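Local atomic coordinates of pyruvate carboxylase protein (Rhizobium etli, PDB entry 2QF7), a protein that belongs to the biotin-dependent carboxylases and joins an ATP-grasp biotin carboxylase region, a TIM-barrel region and a biotin-carrier domain in one long chain. Residues 233-239 with 335-341; 240-244 with 351-356; 494-499 with 1022-1027; 615-619 with 657-661; 975-979 with 989-995. All blocks are in the same frame, centred on the assembly; numbering follows the deposited sequence.

Interaction 1. Residues 233-239 with 335-341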
# COMPACT_ATOMS: atom_id res chain seq x y z
N LEU A 233 17.01 -52.69 38.93
CA LEU A 233 17.66 -51.62 39.70
C LEU A 233 18.62 -52.37 40.66
O LEU A 233 18.23 -53.38 41.27
CB LEU A 233 16.62 -50.83 40.50
CG LEU A 233 15.55 -50.01 39.79
CD1 LEU A 233 14.54 -49.53 40.79
CD2 LEU A 233 16.21 -48.80 39.08
N GLY A 234 19.86 -51.91 40.77
CA GLY A 234 20.79 -52.52 41.76
C GLY A 234 21.34 -51.40 42.60
O GLY A 234 21.50 -50.29 42.10
N ASP A 235 21.63 -51.65 43.87
CA ASP A 235 22.20 -50.60 44.69
C ASP A 235 23.64 -50.94 45.07
O ASP A 235 24.11 -52.03 44.78
CB ASP A 235 21.32 -50.28 45.93
CG ASP A 235 21.28 -51.39 46.97
OD1 ASP A 235 22.18 -52.28 47.03
OD2 ASP A 235 20.34 -51.33 47.79
N THR A 236 24.32 -49.99 45.70
CA THR A 236 25.71 -50.14 46.12
C THR A 236 25.89 -51.12 47.30
O THR A 236 27.02 -51.32 47.82
CB THR A 236 26.27 -48.78 46.54
OG1 THR A 236 25.51 -48.28 47.65
CG2 THR A 236 26.18 -47.78 45.38
N HIS A 237 24.80 -51.75 47.72
CA HIS A 237 24.88 -52.70 48.84
C HIS A 237 24.61 -54.16 48.47
O HIS A 237 24.43 -55.01 49.34
CB HIS A 237 23.95 -52.24 49.96
CG HIS A 237 24.21 -50.84 50.43
ND1 HIS A 237 23.35 -49.79 50.18
CD2 HIS A 237 25.24 -50.31 51.13
CE1 HIS A 237 23.84 -48.68 50.71
NE2 HIS A 237 24.98 -48.97 51.29
N GLY A 238 24.57 -54.46 47.17
CA GLY A 238 24.37 -55.84 46.71
C GLY A 238 22.91 -56.24 46.55
O GLY A 238 22.60 -57.44 46.38
N ASN A 239 22.00 -55.28 46.67
CA ASN A 239 20.57 -55.56 46.50
C ASN A 239 20.24 -55.32 45.06
O ASN A 239 20.62 -54.29 44.51
CB ASN A 239 19.69 -54.65 47.36
CG ASN A 239 20.00 -54.75 48.84
OD1 ASN A 239 20.08 -55.85 49.36
ND2 ASN A 239 20.16 -53.61 49.52
N ILE A 335 20.03 -44.22 44.79
CA ILE A 335 20.96 -45.32 44.76
C ILE A 335 22.38 -44.75 44.72
O ILE A 335 23.19 -45.13 45.55
CB ILE A 335 20.71 -46.33 43.61
CG1 ILE A 335 19.55 -47.26 43.97
CG2 ILE A 335 21.98 -47.21 43.33
CD1 ILE A 335 18.96 -47.92 42.71
N LEU A 336 22.66 -43.82 43.82
CA LEU A 336 24.00 -43.21 43.79
C LEU A 336 24.33 -42.33 45.01
O LEU A 336 25.52 -42.19 45.36
CB LEU A 336 24.29 -42.49 42.47
CG LEU A 336 24.88 -43.35 41.36
CD1 LEU A 336 23.91 -44.44 40.88
N ASP A 337 23.31 -41.79 45.68
CA ASP A 337 23.49 -41.20 47.02
C ASP A 337 23.84 -42.20 48.11
O ASP A 337 24.14 -41.81 49.24
CB ASP A 337 22.24 -40.49 47.50
CG ASP A 337 22.35 -39.01 47.42
OD1 ASP A 337 23.50 -38.48 47.34
OD2 ASP A 337 21.26 -38.37 47.42
N GLY A 338 23.78 -43.49 47.81
CA GLY A 338 24.10 -44.49 48.82
C GLY A 338 22.93 -45.17 49.53
O GLY A 338 23.15 -45.93 50.44
N ALA A 339 21.69 -44.91 49.12
CA ALA A 339 20.52 -45.52 49.77
C ALA A 339 20.43 -47.01 49.48
O ALA A 339 20.90 -47.50 48.44
CB ALA A 339 19.20 -44.82 49.31
N ALA A 340 19.82 -47.74 50.42
CA ALA A 340 19.53 -49.15 50.25
C ALA A 340 18.10 -49.38 49.71
O ALA A 340 17.12 -48.84 50.26
CB ALA A 340 19.71 -49.88 51.58
N ILE A 341 18.01 -50.18 48.65
CA ILE A 341 16.71 -50.61 48.08
C ILE A 341 15.99 -51.33 49.22
O ILE A 341 16.60 -52.10 49.95
CB ILE A 341 16.91 -51.59 46.88
CG1 ILE A 341 17.36 -50.82 45.64
CG2 ILE A 341 15.62 -52.40 46.56
CD1 ILE A 341 17.94 -51.74 44.57
O HOH W 1 23.15 -47.61 46.85
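I335, in the last turn of helix 328-336, lays CG2 against the backbone of the strand end, 3.4 Å from G234 O and also against D235 CA, while its CD1 approaches L233 CB. G338, with positive phi, is the residue at which the chain leaves helical geometry, in a Schellman motif. Beside it a water bridges the two backbones: it accepts from T236 N and donates to I335 O and A339 O. A340 brings its CA to 3.4 Å from D235 OD2, and the next residue makes the direct polar link, I341 N donating to D235 OD2 at 2.7 Å, nearly straight at 166°. The I341 side chain then crosses that of D235, and its CD1 lies 3.7 Å from both L233 O and N239 O.

The D235 carboxylate is held by four N-H groups. With chi1 at 69°, CG sits between the backbone N and carbonyl carbon, and OD1 turns back over its own type I turn, accepting from H237 N (2.8 Å, an Asx turn) and N239 N from opposite faces of its plane. N239 ND2 takes the syn lone pair of OD2 at 2.9 Å. The acid thus fixes the hairpin turn and ties it to the chain leaving the helix. Within the ATP-grasp family region, the contact sets the end of helix 328-336 against the connection between strands 225-234 and 240-252, with V241 touching both L233 and I341.

Interaction 2. Residues 240-244 with 351-356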
# COMPACT_ATOMS: atom_id res chain seq x y z
N VAL A 240 19.52 -56.27 44.44
CA VAL A 240 18.96 -56.07 43.10
C VAL A 240 17.46 -56.39 43.13
O VAL A 240 17.03 -57.33 43.80
CB VAL A 240 19.72 -56.93 42.05
CG1 VAL A 240 21.22 -56.49 41.96
CG2 VAL A 240 19.68 -58.43 42.40
N VAL A 241 16.66 -55.59 42.42
CA VAL A 241 15.24 -55.87 42.24
C VAL A 241 14.90 -55.77 40.76
O VAL A 241 15.63 -55.12 40.00
CB VAL A 241 14.30 -54.89 43.07
CG1 VAL A 241 14.52 -55.07 44.55
CG2 VAL A 241 14.45 -53.41 42.64
N HIS A 242 13.80 -56.40 40.36
CA HIS A 242 13.28 -56.28 39.00
C HIS A 242 11.94 -55.51 39.08
O HIS A 242 11.23 -55.58 40.09
CB HIS A 242 13.07 -57.65 38.34
CG HIS A 242 11.87 -58.40 38.84
ND1 HIS A 242 10.60 -58.20 38.35
CD2 HIS A 242 11.74 -59.33 39.83
CE1 HIS A 242 9.75 -59.00 38.97
NE2 HIS A 242 10.41 -59.68 39.88
N LEU A 243 11.63 -54.78 38.02
CA LEU A 243 10.40 -54.02 37.96
C LEU A 243 9.58 -54.62 36.82
O LEU A 243 8.93 -53.91 36.04
CB LEU A 243 10.70 -52.49 37.77
CG LEU A 243 10.87 -51.65 39.07
CD1 LEU A 243 11.99 -52.11 39.96
CD2 LEU A 243 11.08 -50.15 38.75
N PHE A 244 9.60 -55.95 36.74
CA PHE A 244 8.94 -56.74 35.68
C PHE A 244 9.45 -56.33 34.30
O PHE A 244 10.55 -55.80 34.19
CB PHE A 244 7.43 -56.60 35.77
CG PHE A 244 6.89 -57.01 37.10
CD1 PHE A 244 6.59 -58.34 37.34
CD2 PHE A 244 6.71 -56.08 38.10
CE1 PHE A 244 6.12 -58.74 38.56
CE2 PHE A 244 6.23 -56.49 39.35
CZ PHE A 244 5.94 -57.81 39.57
N GLN A 351 11.41 -56.40 46.94
CA GLN A 351 10.84 -57.15 45.82
C GLN A 351 9.40 -57.58 46.09
O GLN A 351 8.56 -57.44 45.25
CB GLN A 351 11.67 -58.40 45.49
CG GLN A 351 11.31 -59.01 44.14
CD GLN A 351 11.63 -58.05 43.00
OE1 GLN A 351 12.81 -57.80 42.73
NE2 GLN A 351 10.59 -57.50 42.34
N GLU A 352 9.15 -58.13 47.28
CA GLU A 352 7.82 -58.59 47.65
C GLU A 352 6.71 -57.53 47.58
O GLU A 352 5.53 -57.87 47.59
CB GLU A 352 7.84 -59.19 49.05
CG GLU A 352 8.43 -58.25 50.08
CD GLU A 352 9.79 -58.69 50.55
OE1 GLU A 352 10.75 -58.71 49.74
OE2 GLU A 352 9.88 -59.02 51.75
N ASP A 353 7.09 -56.25 47.58
CA ASP A 353 6.14 -55.13 47.58
C ASP A 353 6.08 -54.43 46.20
O ASP A 353 5.42 -53.39 46.01
CB ASP A 353 6.56 -54.13 48.65
CG ASP A 353 6.49 -54.71 50.05
OD1 ASP A 353 5.56 -55.51 50.32
OD2 ASP A 353 7.35 -54.36 50.88
N ILE A 354 6.82 -54.99 45.24
CA ILE A 354 6.77 -54.48 43.86
C ILE A 354 5.72 -55.27 43.08
O ILE A 354 5.75 -56.51 43.01
CB ILE A 354 8.16 -54.57 43.16
CG1 ILE A 354 9.22 -53.77 43.95
CG2 ILE A 354 8.08 -54.05 41.68
CD1 ILE A 354 10.63 -53.85 43.39
N ARG A 355 4.74 -54.58 42.50
CA ARG A 355 3.75 -55.31 41.78
C ARG A 355 3.20 -54.53 40.60
O ARG A 355 3.33 -53.32 40.55
CB ARG A 355 2.62 -55.81 42.70
CG ARG A 355 1.83 -54.77 43.49
CD ARG A 355 1.35 -55.45 44.88
NE ARG A 355 1.77 -54.57 45.98
CZ ARG A 355 2.39 -54.95 47.10
NH1 ARG A 355 2.63 -56.24 47.38
NH2 ARG A 355 2.76 -54.00 47.98
N LEU A 356 2.60 -55.28 39.69
CA LEU A 356 2.06 -54.74 38.47
C LEU A 356 0.66 -54.24 38.76
O LEU A 356 -0.12 -54.90 39.47
CB LEU A 356 2.00 -55.86 37.43
CG LEU A 356 3.31 -56.24 36.73
CD1 LEU A 356 3.00 -57.43 35.89
CD2 LEU A 356 3.97 -55.06 35.85
O HOH W 2 14.87 -58.91 44.14
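V241, near the start of strand 240-252, has its CA 5.8 Å from that of Q351, at the head of a short 3-10 turn; the separation widens to 7.7 Å between the CA atoms of F244 and L356, so the two backbones diverge and side chains fill the gap. Q351 acts as a surrogate strand neighbour. Its chain bends at chi2 (64°) and lays the amide along the strand, where OE1 accepts from H242 N at 2.9 Å, in the carbonyl plane and on a lone pair, and NE2 donates almost straight to H242 O at 3.0 Å. The same amide lies nearly parallel to the H242 imidazole, with Q351 NE2 over one face of the ring. At the far edge of that ring, ND1 accepts from F244 N. Farther along the loop, I354 CD1 meets V241 CB at 3.8 Å and L243 CD1, and I354 CG2 reaches F244 CE2. L356 puts CG squarely over the F244 ring, 3.7 Å from its centroid, in a CH-pi contact; H242 CE1 lies over the opposite face. One amide therefore satisfies both backbone polar groups of H242, a water linking Q351 OE1 to V240 O extends the network, and the apolar side chains hold the loop further along this ATP-grasp strand.

Interaction 3. Residues 494-499 with 1022-1027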
# COMPACT_ATOMS: atom_id res chain seq x y z
N VAL A 494 -10.64 -14.16 -2.32
CA VAL A 494 -11.69 -13.20 -2.69
C VAL A 494 -11.50 -11.87 -1.92
O VAL A 494 -11.72 -10.80 -2.47
CB VAL A 494 -13.12 -13.80 -2.58
CG1 VAL A 494 -13.51 -14.07 -1.15
CG2 VAL A 494 -14.12 -12.88 -3.24
N THR A 495 -11.03 -11.95 -0.67
CA THR A 495 -10.77 -10.76 0.13
C THR A 495 -9.69 -9.90 -0.55
O THR A 495 -9.84 -8.68 -0.67
CB THR A 495 -10.33 -11.14 1.55
OG1 THR A 495 -11.42 -11.78 2.23
CG2 THR A 495 -9.89 -9.89 2.35
N VAL A 496 -8.63 -10.53 -1.05
CA VAL A 496 -7.58 -9.77 -1.72
C VAL A 496 -7.78 -9.47 -3.20
O VAL A 496 -7.35 -8.41 -3.65
CB VAL A 496 -6.10 -10.17 -1.34
CG1 VAL A 496 -6.00 -11.15 -0.22
CG2 VAL A 496 -5.13 -10.44 -2.55
N ASN A 497 -8.40 -10.38 -3.95
CA ASN A 497 -8.49 -10.23 -5.39
C ASN A 497 -9.90 -9.96 -5.89
O ASN A 497 -10.05 -9.64 -7.05
CB ASN A 497 -7.84 -11.42 -6.13
CG ASN A 497 -6.38 -11.67 -5.70
OD1 ASN A 497 -6.05 -12.73 -5.12
ND2 ASN A 497 -5.50 -10.71 -5.98
N GLY A 498 -10.91 -10.08 -5.02
CA GLY A 498 -12.33 -9.88 -5.44
C GLY A 498 -12.92 -11.06 -6.22
O GLY A 498 -12.18 -11.95 -6.68
N HIS A 499 -14.25 -11.06 -6.38
CA HIS A 499 -14.93 -12.08 -7.14
C HIS A 499 -15.13 -11.46 -8.52
O HIS A 499 -15.57 -10.32 -8.63
CB HIS A 499 -16.31 -12.39 -6.49
CG HIS A 499 -17.01 -13.56 -7.09
ND1 HIS A 499 -17.66 -13.51 -8.31
CD2 HIS A 499 -17.12 -14.84 -6.66
CE1 HIS A 499 -18.13 -14.71 -8.61
NE2 HIS A 499 -17.84 -15.52 -7.61
N ALA A 1022 -19.79 -13.08 2.20
CA ALA A 1022 -18.41 -13.63 2.22
C ALA A 1022 -18.06 -14.31 0.91
O ALA A 1022 -16.91 -14.19 0.45
CB ALA A 1022 -18.26 -14.62 3.39
N TYR A 1023 -19.02 -14.99 0.30
CA TYR A 1023 -18.77 -15.60 -1.01
C TYR A 1023 -18.35 -14.54 -2.07
O TYR A 1023 -17.35 -14.71 -2.80
CB TYR A 1023 -19.96 -16.47 -1.51
CG TYR A 1023 -19.67 -17.02 -2.85
CD1 TYR A 1023 -18.74 -18.06 -3.02
CD2 TYR A 1023 -20.19 -16.42 -3.98
CE1 TYR A 1023 -18.40 -18.53 -4.29
CE2 TYR A 1023 -19.85 -16.87 -5.26
CZ TYR A 1023 -18.95 -17.90 -5.41
OH TYR A 1023 -18.61 -18.32 -6.69
N PHE A 1024 -19.12 -13.47 -2.18
CA PHE A 1024 -18.83 -12.44 -3.22
C PHE A 1024 -17.77 -11.40 -2.85
O PHE A 1024 -17.07 -10.89 -3.74
CB PHE A 1024 -20.11 -11.70 -3.62
CG PHE A 1024 -21.07 -12.53 -4.40
CD1 PHE A 1024 -20.70 -13.09 -5.63
CD2 PHE A 1024 -22.34 -12.75 -3.94
CE1 PHE A 1024 -21.61 -13.88 -6.37
CE2 PHE A 1024 -23.26 -13.51 -4.68
CZ PHE A 1024 -22.88 -14.09 -5.90
N TYR A 1025 -17.66 -11.08 -1.56
CA TYR A 1025 -16.76 -9.97 -1.07
C TYR A 1025 -15.71 -10.35 -0.02
O TYR A 1025 -14.88 -9.52 0.37
CB TYR A 1025 -17.61 -8.81 -0.55
CG TYR A 1025 -18.63 -8.39 -1.56
CD1 TYR A 1025 -18.27 -7.62 -2.67
CD2 TYR A 1025 -19.95 -8.77 -1.43
CE1 TYR A 1025 -19.24 -7.26 -3.65
CE2 TYR A 1025 -20.89 -8.43 -2.34
CZ TYR A 1025 -20.54 -7.67 -3.44
OH TYR A 1025 -21.53 -7.35 -4.33
N GLY A 1026 -15.75 -11.58 0.48
CA GLY A 1026 -14.76 -12.02 1.48
C GLY A 1026 -15.05 -11.39 2.83
O GLY A 1026 -16.19 -10.95 3.09
N LEU A 1027 -14.03 -11.31 3.67
CA LEU A 1027 -14.17 -10.71 5.02
C LEU A 1027 -13.45 -9.37 5.14
O LEU A 1027 -12.26 -9.26 4.81
CB LEU A 1027 -13.59 -11.64 6.09
CG LEU A 1027 -14.38 -12.93 6.37
CD1 LEU A 1027 -13.60 -13.88 7.31
CD2 LEU A 1027 -15.74 -12.55 6.97
O HOH W 3 -13.56 -8.32 -2.16
O HOH W 4 -15.65 -8.94 -4.89
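The C-terminal ends of two helices meet here, T495 and G1026 having their CA atoms only 4.4 Å apart, and each helix gives way to a glycine of positive phi, G498 and G1026. V494 straddles the second helix end: CG1 rests 3.6 Å from G1026 CA, and CG2 lies against F1024 O and Y1023 O. T495 OG1 accepts from L1027 N at 3.0 Å, and also hydrogen-bonds L491 O one turn back in its own helix. G1026 has no side chain to collide with T495 OG1 and V494 CG1, so the backbones can come this close. The contact joins helix 483-497 to the conserved carboxylase region more than 500 residues later, where L1027 leads toward strand 1032-1036. Past G498, H499 swings its ring toward the second helix, CG anti to the backbone N (chi1 -172°), and enters an aromatic cluster. F1024 points its edge at the imidazole face, with CD1 over the ring centre and the planes 76° apart. At the imidazole edge NE2 donates in the ring plane to Y1023 OH at 3.0 Å, a hydroxyl that T608 OG1 also engages. Two waters link the two segments: one donates to V494 O and Y1025 O, the other accepts from H499 N and donates to F1024 O, the water-to-F1024 O distance being 2.7 Å.

Interaction 4. Residues 615-619 with 657-661; sequences LALIR and GGIDL
On the outside of the TIM barrel, helix 611-621 packs against the loop that leads from helix 644-657 into barrel strand 661-665. L615 and R619, one helical turn apart, make the contact. L615 sets CG 3.4 Å from G657 O and crosses I659 at about a right angle, its CD1 3.7 Å from I659 CD1. G658, with positive phi in a Schellman motif, turns the chain out of the preceding helix and packs beside both L615 and the aliphatic part of R619. The R619 chain leaves its helix with CG anti to the backbone N, then folds at chi2 (79°) and chi3 (-75°), which brings the guanidinium round to D660. NH1 forms a salt bridge to D660 OD2 at 2.7 Å, meeting the syn lone pair of OD2, which lies in the guanidinium plane, although the two flat groups are twisted 47° apart. A water accepts from the same NH1, 3.0 Å away, and lies close to G658 O and D660 OD1. Neither charge relies on the other alone: R619 NH2 donates to A622 O and L625 O, while D660 also takes K686 NZ on OD1 and L627 N on OD2. Two cations around one buried carboxylate would be expected to stabilise its ionised form, and its bond to L627 N links the charge cluster to strand 626-632.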
# COMPACT_ATOMS: atom_id res chain seq x y z
N LEU A 615 -30.07 -29.32 -4.83
CA LEU A 615 -31.34 -30.04 -4.90
C LEU A 615 -31.44 -31.00 -3.66
O LEU A 615 -32.49 -31.12 -3.04
CB LEU A 615 -31.42 -30.81 -6.23
CG LEU A 615 -32.60 -31.82 -6.38
CD1 LEU A 615 -33.95 -31.11 -6.27
CD2 LEU A 615 -32.51 -32.53 -7.71
N ALA A 616 -30.36 -31.70 -3.31
CA ALA A 616 -30.41 -32.59 -2.10
C ALA A 616 -30.79 -31.84 -0.80
O ALA A 616 -31.55 -32.36 0.03
CB ALA A 616 -29.07 -33.36 -1.92
N LEU A 617 -30.25 -30.64 -0.59
CA LEU A 617 -30.54 -29.84 0.61
C LEU A 617 -31.98 -29.41 0.64
O LEU A 617 -32.63 -29.44 1.68
CB LEU A 617 -29.61 -28.61 0.68
CG LEU A 617 -28.14 -29.02 0.93
CD1 LEU A 617 -27.22 -27.80 0.76
CD2 LEU A 617 -27.87 -29.71 2.28
N ILE A 618 -32.49 -29.00 -0.50
CA ILE A 618 -33.92 -28.66 -0.57
C ILE A 618 -34.81 -29.88 -0.25
O ILE A 618 -35.74 -29.79 0.53
CB ILE A 618 -34.28 -28.07 -1.93
CG1 ILE A 618 -33.49 -26.75 -2.14
CG2 ILE A 618 -35.82 -27.75 -2.00
CD1 ILE A 618 -33.51 -26.27 -3.64
N ARG A 619 -34.50 -31.02 -0.85
CA ARG A 619 -35.19 -32.26 -0.61
C ARG A 619 -35.24 -32.58 0.86
O ARG A 619 -36.29 -32.91 1.40
CB ARG A 619 -34.50 -33.42 -1.36
CG ARG A 619 -35.16 -34.84 -1.11
CD ARG A 619 -36.42 -35.00 -1.95
NE ARG A 619 -37.52 -34.23 -1.38
CZ ARG A 619 -38.67 -34.00 -2.01
NH1 ARG A 619 -38.86 -34.45 -3.23
NH2 ARG A 619 -39.59 -33.26 -1.42
N GLY A 657 -31.93 -37.70 -7.97
CA GLY A 657 -31.45 -36.59 -7.11
C GLY A 657 -32.51 -35.85 -6.31
O GLY A 657 -32.16 -35.04 -5.42
N GLY A 658 -33.79 -36.03 -6.68
CA GLY A 658 -34.90 -35.48 -5.86
C GLY A 658 -36.00 -34.78 -6.66
O GLY A 658 -36.95 -34.27 -6.08
N ILE A 659 -35.91 -34.75 -7.99
CA ILE A 659 -36.99 -34.10 -8.75
C ILE A 659 -38.23 -34.99 -8.84
O ILE A 659 -38.13 -36.14 -9.21
CB ILE A 659 -36.57 -33.70 -10.20
CG1 ILE A 659 -35.39 -32.67 -10.15
CG2 ILE A 659 -37.74 -33.08 -10.95
CD1 ILE A 659 -35.75 -31.27 -9.49
N ASP A 660 -39.41 -34.42 -8.56
CA ASP A 660 -40.66 -35.14 -8.61
C ASP A 660 -41.51 -34.73 -9.80
O ASP A 660 -42.27 -35.51 -10.31
CB ASP A 660 -41.51 -34.76 -7.36
CG ASP A 660 -40.82 -35.10 -6.06
OD1 ASP A 660 -40.45 -36.26 -5.84
OD2 ASP A 660 -40.63 -34.20 -5.24
N LEU A 661 -41.41 -33.49 -10.21
CA LEU A 661 -42.36 -32.94 -11.18
C LEU A 661 -41.52 -32.26 -12.22
O LEU A 661 -40.83 -31.30 -11.91
CB LEU A 661 -43.25 -31.89 -10.48
CG LEU A 661 -44.59 -31.59 -11.21
CD1 LEU A 661 -45.50 -30.74 -10.28
CD2 LEU A 661 -44.33 -30.80 -12.46
O HOH W 5 -37.91 -36.93 -4.56

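Interaction 5. Residues 975-979 with 989-995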
# COMPACT_ATOMS: atom_id res chain seq x y z
N GLU A 975 -17.02 -42.06 -22.37
CA GLU A 975 -17.10 -40.67 -21.88
C GLU A 975 -16.79 -40.58 -20.38
O GLU A 975 -16.11 -39.65 -19.93
CB GLU A 975 -18.45 -40.01 -22.22
CG GLU A 975 -18.66 -39.97 -23.72
CD GLU A 975 -19.24 -38.68 -24.23
OE1 GLU A 975 -19.31 -37.69 -23.46
OE2 GLU A 975 -19.62 -38.66 -25.42
N ARG A 976 -17.29 -41.54 -19.62
CA ARG A 976 -17.00 -41.63 -18.18
C ARG A 976 -15.48 -41.75 -17.92
O ARG A 976 -14.93 -41.08 -17.04
CB ARG A 976 -17.75 -42.82 -17.57
CG ARG A 976 -17.57 -42.98 -16.06
CD ARG A 976 -18.80 -42.50 -15.43
NE ARG A 976 -18.84 -42.48 -13.97
CZ ARG A 976 -19.97 -42.70 -13.32
NH1 ARG A 976 -21.05 -43.04 -14.01
NH2 ARG A 976 -20.02 -42.62 -12.00
N LYS A 977 -14.79 -42.59 -18.68
CA LYS A 977 -13.34 -42.74 -18.51
C LYS A 977 -12.58 -41.45 -18.87
O LYS A 977 -11.59 -41.13 -18.23
CB LYS A 977 -12.82 -43.94 -19.31
CG LYS A 977 -13.34 -45.30 -18.81
CD LYS A 977 -12.75 -46.47 -19.62
N VAL A 978 -13.07 -40.68 -19.85
CA VAL A 978 -12.46 -39.40 -20.20
C VAL A 978 -12.45 -38.39 -19.02
O VAL A 978 -11.40 -37.83 -18.67
CB VAL A 978 -13.14 -38.74 -21.42
CG1 VAL A 978 -12.63 -37.34 -21.60
CG2 VAL A 978 -12.92 -39.57 -22.69
N ILE A 979 -13.62 -38.16 -18.41
CA ILE A 979 -13.68 -37.23 -17.28
C ILE A 979 -12.94 -37.79 -16.05
O ILE A 979 -12.25 -37.06 -15.34
CB ILE A 979 -15.11 -36.75 -16.93
CG1 ILE A 979 -15.08 -35.59 -15.91
CG2 ILE A 979 -16.02 -37.91 -16.45
CD1 ILE A 979 -14.25 -34.37 -16.31
N ASP A 989 -22.35 -40.70 -10.46
CA ASP A 989 -23.28 -40.63 -11.58
C ASP A 989 -23.81 -39.22 -11.78
O ASP A 989 -24.11 -38.84 -12.89
CB ASP A 989 -24.46 -41.57 -11.39
CG ASP A 989 -24.05 -43.04 -11.34
OD1 ASP A 989 -22.91 -43.38 -11.70
OD2 ASP A 989 -24.91 -43.84 -10.95
N PHE A 990 -24.00 -38.46 -10.69
CA PHE A 990 -24.53 -37.09 -10.81
C PHE A 990 -23.50 -36.18 -11.49
O PHE A 990 -23.83 -35.36 -12.37
CB PHE A 990 -24.87 -36.48 -9.43
CG PHE A 990 -26.07 -37.09 -8.73
CD1 PHE A 990 -27.01 -37.85 -9.43
CD2 PHE A 990 -26.29 -36.83 -7.37
CE1 PHE A 990 -28.14 -38.41 -8.79
CE2 PHE A 990 -27.43 -37.37 -6.71
CZ PHE A 990 -28.35 -38.18 -7.43
N GLU A 991 -22.25 -36.30 -11.04
CA GLU A 991 -21.15 -35.57 -11.67
C GLU A 991 -21.03 -35.93 -13.14
O GLU A 991 -20.75 -35.09 -13.99
CB GLU A 991 -19.83 -35.89 -10.95
CG GLU A 991 -19.70 -35.21 -9.60
CD GLU A 991 -18.35 -35.50 -8.98
OE1 GLU A 991 -17.99 -36.69 -8.82
OE2 GLU A 991 -17.60 -34.52 -8.71
N PHE A 992 -21.19 -37.22 -13.46
CA PHE A 992 -21.13 -37.64 -14.86
C PHE A 992 -22.27 -36.98 -15.67
O PHE A 992 -22.03 -36.52 -16.79
CB PHE A 992 -21.14 -39.15 -14.98
CG PHE A 992 -21.04 -39.66 -16.40
CD1 PHE A 992 -20.08 -39.15 -17.28
CD2 PHE A 992 -21.89 -40.66 -16.84
CE1 PHE A 992 -19.97 -39.62 -18.60
CE2 PHE A 992 -21.79 -41.16 -18.15
CZ PHE A 992 -20.84 -40.63 -19.04
N ALA A 993 -23.49 -36.94 -15.13
CA ALA A 993 -24.58 -36.20 -15.78
C ALA A 993 -24.23 -34.70 -16.02
O ALA A 993 -24.60 -34.13 -17.07
CB ALA A 993 -25.89 -36.33 -14.97
N SER A 994 -23.59 -34.07 -15.03
CA SER A 994 -23.11 -32.67 -15.15
C SER A 994 -22.11 -32.54 -16.32
O SER A 994 -22.23 -31.65 -17.16
CB SER A 994 -22.47 -32.26 -13.82
OG SER A 994 -23.49 -32.09 -12.82
N TYR A 995 -21.15 -33.45 -16.39
CA TYR A 995 -20.15 -33.48 -17.45
C TYR A 995 -20.77 -33.69 -18.86
O TYR A 995 -20.33 -33.05 -19.82
CB TYR A 995 -19.13 -34.54 -17.14
CG TYR A 995 -18.13 -34.77 -18.24
CD1 TYR A 995 -17.14 -33.81 -18.51
CD2 TYR A 995 -18.15 -35.94 -18.99
CE1 TYR A 995 -16.20 -34.02 -19.53
CE2 TYR A 995 -17.22 -36.16 -20.01
CZ TYR A 995 -16.25 -35.19 -20.27
OH TYR A 995 -15.33 -35.40 -21.26
O HOH W 6 -15.97 -36.97 -22.99
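R976 stretches across the face of F992 to reach D989. Its CG stands anti to the backbone N (chi1 -177°) and the chain bends at chi2 (104°), so that CD lies over the phenyl ring, 3.9 Å from its centroid, in a CH-pi contact. Farther out, the guanidinium turns one face to F992 CB and offers its end to the acid: NH1 and NH2 both bond D989 OD1, each at 3.0 Å and in the guanidinium plane. The carboxylate stands almost perpendicular to that plane and is approached on its anti side, giving a two-nitrogen grip on one oxygen. NH2 also donates to V987 O, and NE pairs with E980, which helps hold the group in place.

F992 extends toward the first helix, bringing CE1 to 3.5 Å from R976 N, with E975 CB at the ring edge. Y995, one turn on, likewise has CG anti to its backbone N and lies alongside I979. The I979 CB sits over the centre of the tyrosine ring, 3.6 Å from the centroid, while CD1 touches Y995 CD1 at 3.7 Å. At the phenol end, OH comes 3.3 Å from V978 CG1.

Helices 972-983 and 989-997 follow each other closely in the chain, and these short segments cross nearly at right angles (95°) with axes 10.5 Å apart: two consecutive helices joined by a short connection and packed almost orthogonally, in the conserved carboxylase region, with F992 and Y995 of the second helix packed against R976 and I979 of the first.

Overall arrangement
From the N terminus, interaction 1 opens on strand 225-234 and interaction 2 on the next strand, 240-252; they close in the same order, at 335-341 and 351-356, so the two loops cross. They touch through L233 and V241 and tie one antiparallel sheet to the chain following helix 328-336. Interaction 3, about 70 Å from interaction 1 between centres, opens after both have closed and spans over 500 residues, enclosing interactions 4 and 5. Interaction 4 closes a short loop on the TIM barrel; interaction 5 closes a shorter one in the conserved carboxylase region. These two meet where G657 CA packs on F990 CZ, joining barrel and helical region.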